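Local coordinates for GDSL-like protein (Roseburia intestinalis L1-82, PDB 6HFZ) that is a two-domain esterase active on acetylated mannans, probably removing acetyl groups from these plant polysaccharides through its SGNH-type hydrolase domain, at residues A[116-122]-A[229-235]. Numbering follows the deposited sequence. Where two conformers were deposited one is given.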
ATOM      1  N   HIS A 116     -14.542  -0.915  -4.196  1.00 23.77           N
ATOM      2  CA  HIS A 116     -13.483  -0.047  -4.734  1.00 22.33           C
ATOM      3  C   HIS A 116     -12.099  -0.632  -4.411  1.00 19.39           C
ATOM      4  O   HIS A 116     -11.280  -0.782  -5.312  1.00 19.96           O
ATOM      5  CB  HIS A 116     -13.642   1.370  -4.176  1.00 22.86           C
ATOM      6  CG  HIS A 116     -12.498   2.259  -4.501  1.00 23.14           C
ATOM      7  ND1 HIS A 116     -12.296   2.788  -5.769  1.00 24.20           N
ATOM      8  CD2 HIS A 116     -11.451   2.672  -3.746  1.00 24.37           C
ATOM      9  CE1 HIS A 116     -11.173   3.484  -5.767  1.00 23.68           C
ATOM     10  NE2 HIS A 116     -10.647   3.442  -4.539  1.00 25.27           N
ATOM     11  N   PHE A 117     -11.840  -0.926  -3.129  1.00 19.10           N
ATOM     12  CA  PHE A 117     -10.573  -1.499  -2.697  1.00 18.71           C
ATOM     13  C   PHE A 117     -10.389  -2.953  -3.142  1.00 19.23           C
ATOM     14  O   PHE A 117      -9.254  -3.391  -3.372  1.00 18.44           O
ATOM     15  CB  PHE A 117     -10.367  -1.226  -1.195  1.00 19.72           C
ATOM     16  CG  PHE A 117     -10.027   0.221  -0.931  1.00 19.14           C
ATOM     17  CD1 PHE A 117      -8.819   0.765  -1.358  1.00 21.62           C
ATOM     18  CD2 PHE A 117     -10.924   1.054  -0.264  1.00 21.59           C
ATOM     19  CE1 PHE A 117      -8.543   2.110  -1.166  1.00 18.84           C
ATOM     20  CE2 PHE A 117     -10.624   2.390  -0.034  1.00 21.87           C
ATOM     21  CZ  PHE A 117      -9.433   2.914  -0.484  1.00 22.25           C
HETATM   22  N   MSE A 118     -11.477  -3.717  -3.290  0.50 18.80           N
HETATM   23  CA  MSE A 118     -11.359  -5.028  -3.917  0.50 19.59           C
HETATM   24  C   MSE A 118     -10.753  -4.860  -5.312  0.50 20.26           C
HETATM   25  O   MSE A 118      -9.875  -5.632  -5.714  0.50 20.77           O
HETATM   26  CB  MSE A 118     -12.624  -5.880  -4.021  0.50 18.97           C
HETATM   27  CG  MSE A 118     -12.214  -7.288  -4.344  0.50 21.01           C
HETATM   28 SE   MSE A 118     -13.727  -8.536  -4.113  0.50 25.79          SE
HETATM   29  CE  MSE A 118     -15.158  -7.318  -4.712  0.50 25.99           C
ATOM     30  N   GLU A 119     -11.216  -3.840  -6.035  1.00 20.47           N
ATOM     31  CA  GLU A 119     -10.766  -3.599  -7.405  1.00 21.33           C
ATOM     32  C   GLU A 119      -9.306  -3.122  -7.444  1.00 19.84           C
ATOM     33  O   GLU A 119      -8.515  -3.632  -8.237  1.00 20.65           O
ATOM     34  CB  GLU A 119     -11.713  -2.608  -8.090  1.00 22.35           C
ATOM     35  CG  GLU A 119     -11.461  -2.501  -9.583  1.00 24.47           C
ATOM     36  CD  GLU A 119     -12.406  -1.598 -10.372  1.00 26.76           C
ATOM     37  OE1 GLU A 119     -13.354  -1.027  -9.781  1.00 30.88           O
ATOM     38  OE2 GLU A 119     -12.181  -1.428 -11.568  1.00 29.38           O
ATOM     39  N   THR A 120      -8.944  -2.180  -6.567  1.00 19.45           N
ATOM     40  CA  THR A 120      -7.556  -1.703  -6.530  1.00 20.66           C
ATOM     41  C   THR A 120      -6.615  -2.842  -6.103  1.00 19.25           C
ATOM     42  O   THR A 120      -5.524  -3.002  -6.667  1.00 19.15           O
ATOM     43  CB  THR A 120      -7.366  -0.420  -5.717  1.00 18.25           C
ATOM     44  OG1 THR A 120      -7.654  -0.716  -4.341  1.00 17.13           O
ATOM     45  CG2 THR A 120      -8.265   0.717  -6.159  1.00 20.95           C
ATOM     46  N   TYR A 121      -6.962  -3.596  -5.056  1.00 17.99           N
ATOM     47  CA  TYR A 121      -6.139  -4.740  -4.624  1.00 20.11           C
ATOM     48  C   TYR A 121      -5.996  -5.801  -5.721  1.00 20.59           C
ATOM     49  O   TYR A 121      -4.916  -6.369  -5.886  1.00 19.78           O
ATOM     50  CB  TYR A 121      -6.775  -5.316  -3.374  1.00 21.65           C
ATOM     51  CG  TYR A 121      -5.981  -6.244  -2.516  1.00 19.94           C
ATOM     52  CD1 TYR A 121      -5.168  -5.735  -1.522  1.00 18.95           C
ATOM     53  CD2 TYR A 121      -6.218  -7.615  -2.555  1.00 20.29           C
ATOM     54  CE1 TYR A 121      -4.555  -6.567  -0.613  1.00 19.55           C
ATOM     55  CE2 TYR A 121      -5.601  -8.459  -1.656  1.00 18.99           C
ATOM     56  CZ  TYR A 121      -4.767  -7.927  -0.684  1.00 19.94           C
ATOM     57  OH  TYR A 121      -4.198  -8.722   0.278  1.00 21.26           O
ATOM     58  N   GLU A 122      -7.075  -6.061  -6.487  1.00 20.60           N
ATOM     59  CA  GLU A 122      -6.974  -7.002  -7.590  1.00 20.61           C
ATOM     60  C   GLU A 122      -5.938  -6.512  -8.626  1.00 20.40           C
ATOM     61  O   GLU A 122      -5.097  -7.318  -9.076  1.00 19.73           O
ATOM     62  CB  GLU A 122      -8.318  -7.275  -8.272  1.00 21.53           C
ATOM     63  CG  GLU A 122      -8.140  -8.261  -9.405  1.00 23.41           C
ATOM     64  CD  GLU A 122      -9.413  -8.909  -9.919  1.00 24.56           C
ATOM     65  OE1 GLU A 122      -9.369 -10.145 -10.225  1.00 25.21           O
ATOM     66  OE2 GLU A 122     -10.424  -8.232  -9.948  1.00 26.31           O
ATOM     67  N   PRO A 229     -10.008 -11.498 -14.583  1.00 28.25           N
ATOM     68  CA  PRO A 229     -10.252 -10.802 -13.313  1.00 26.42           C
ATOM     69  C   PRO A 229     -11.667 -10.995 -12.760  1.00 29.09           C
ATOM     70  O   PRO A 229     -12.602 -11.256 -13.484  1.00 30.81           O
ATOM     71  CB  PRO A 229      -9.983  -9.320 -13.598  1.00 29.05           C
ATOM     72  CG  PRO A 229      -9.900  -9.206 -15.126  1.00 31.15           C
ATOM     73  CD  PRO A 229      -9.654 -10.590 -15.678  1.00 28.48           C
ATOM     74  N   LEU A 230     -11.776 -10.942 -11.435  1.00 26.13           N
ATOM     75  CA  LEU A 230     -13.017 -11.039 -10.728  1.00 26.23           C
ATOM     76  C   LEU A 230     -13.783  -9.704 -10.775  1.00 25.58           C
ATOM     77  O   LEU A 230     -14.984  -9.682 -10.962  1.00 25.83           O
ATOM     78  CB  LEU A 230     -12.661 -11.457  -9.292  1.00 28.32           C
ATOM     79  CG  LEU A 230     -13.841 -11.779  -8.394  1.00 30.55           C
ATOM     80  CD1 LEU A 230     -14.623 -12.951  -8.988  1.00 30.89           C
ATOM     81  CD2 LEU A 230     -13.355 -12.103  -6.990  1.00 30.34           C
ATOM     82  N   THR A 231     -13.081  -8.571 -10.631  1.00 22.72           N
ATOM     83  CA  THR A 231     -13.660  -7.244 -10.725  1.00 22.75           C
ATOM     84  C   THR A 231     -13.475  -6.685 -12.137  1.00 21.89           C
ATOM     85  O   THR A 231     -12.896  -7.345 -13.001  1.00 23.44           O
ATOM     86  CB  THR A 231     -13.055  -6.307  -9.659  1.00 20.03           C
ATOM     87  OG1 THR A 231     -11.756  -5.914 -10.109  1.00 20.74           O
ATOM     88  CG2 THR A 231     -12.929  -7.010  -8.320  1.00 21.01           C
ATOM     89  N   LYS A 232     -13.944  -5.443 -12.356  1.00 25.89           N
ATOM     90  CA  LYS A 232     -13.701  -4.694 -13.623  1.00 26.25           C
ATOM     91  C   LYS A 232     -12.199  -4.422 -13.856  1.00 25.21           C
ATOM     92  O   LYS A 232     -11.777  -4.164 -14.986  1.00 25.66           O
ATOM     93  CB  LYS A 232     -14.437  -3.359 -13.599  1.00 29.52           C
ATOM     94  CG  LYS A 232     -15.954  -3.462 -13.642  1.00 33.39           C
ATOM     95  CD  LYS A 232     -16.595  -2.104 -13.821  1.00 40.35           C
ATOM     96  CE  LYS A 232     -18.091  -2.129 -13.581  1.00 46.02           C
ATOM     97  NZ  LYS A 232     -18.815  -2.862 -14.646  1.00 46.85           N
ATOM     98  N   ASN A 233     -11.395  -4.491 -12.793  1.00 24.48           N
ATOM     99  CA  ASN A 233      -9.956  -4.472 -12.848  1.00 21.88           C
ATOM    100  C   ASN A 233      -9.443  -3.232 -13.601  1.00 24.45           C
ATOM    101  O   ASN A 233      -8.499  -3.324 -14.364  1.00 24.12           O
ATOM    102  CB  ASN A 233      -9.401  -5.751 -13.457  1.00 22.61           C
ATOM    103  CG  ASN A 233      -7.902  -5.824 -13.385  1.00 23.82           C
ATOM    104  OD1 ASN A 233      -7.310  -5.500 -12.344  1.00 21.88           O
ATOM    105  ND2 ASN A 233      -7.283  -6.208 -14.499  1.00 21.58           N
ATOM    106  N   THR A 234     -10.028  -2.063 -13.324  1.00 23.47           N
ATOM    107  CA  THR A 234      -9.656  -0.846 -14.043  1.00 23.66           C
ATOM    108  C   THR A 234      -8.472  -0.098 -13.406  1.00 23.22           C
ATOM    109  O   THR A 234      -8.213   1.054 -13.788  1.00 22.32           O
ATOM    110  CB  THR A 234     -10.889   0.044 -14.253  1.00 24.11           C
ATOM    111  OG1 THR A 234     -11.377   0.583 -13.038  1.00 22.67           O
ATOM    112  CG2 THR A 234     -12.022  -0.686 -14.941  1.00 27.10           C
ATOM    113  N   TYR A 235      -7.777  -0.696 -12.424  1.00 21.72           N
ATOM    114  CA  TYR A 235      -6.625  -0.032 -11.764  1.00 19.86           C
ATOM    115  C   TYR A 235      -5.307  -0.756 -12.066  1.00 20.14           C
ATOM    116  O   TYR A 235      -4.257  -0.251 -11.682  1.00 22.48           O
ATOM    117  CB  TYR A 235      -6.833   0.143 -10.254  1.00 21.13           C
ATOM    118  CG  TYR A 235      -7.872   1.176  -9.904  1.00 21.15           C
ATOM    119  CD1 TYR A 235      -9.193   0.822  -9.778  1.00 22.53           C
ATOM    120  CD2 TYR A 235      -7.552   2.522  -9.737  1.00 22.35           C
ATOM    121  CE1 TYR A 235     -10.164   1.757  -9.468  1.00 21.59           C
ATOM    122  CE2 TYR A 235      -8.501   3.465  -9.392  1.00 21.28           C
ATOM    123  CZ  TYR A 235      -9.815   3.075  -9.260  1.00 21.79           C
ATOM    124  OH  TYR A 235     -10.798   3.980  -8.980  1.00 25.01           O
TER
HETATM  125  O   HOH W   1      -7.738  -3.116 -10.942  1.00 22.55           O
HETATM  126  O   HOH W   2     -15.411  -3.815 -10.100  1.00 31.83           O
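Glu-122 and Glu-119, one turn apart on helix 115-129, grip the backbone of loop 229-235. CG of Glu-122 lies opposite the backbone N (chi1 -180°), and the extended chain carries the carboxylate to the loop N-H groups. Glu-122 OE1 takes Leu-230 N at 2.8 Å on its syn lone pair, while OE2 accepts from Thr-231 N and from Thr-231 OG1, 2.7 Å away. That hydroxyl also receives Asn-233 N, closing an ST turn. A glutamine in place of Glu-122 would probably leave at least one backbone N-H, of Leu-230 or Thr-231, facing an NH2 group instead of an acceptor. Glu-119 OE2 serves two donors, Thr-234 N on the anti lone pair and Thr-234 OG1, 2.6 Å from OE2 and above the carboxylate plane. Packing is close at Tyr-235, where Thr-120 CG2 makes a CH-pi contact 3.8 Å from the ring centroid. Looser is the side of exposed Leu-230 and Lys-232; a water takes the N-H of Lys-232 and donates only a weak bond to Glu-119 OE1. Glu-122 OE1 is also hydrogen-bonded to Tyr-162 OH, just beyond helix 152-161. The loop before strand 237-241 lies against helix 115-129, and Glu-337, just past strand 329-336, bonds both Tyr-235 OH and His-116 ND1.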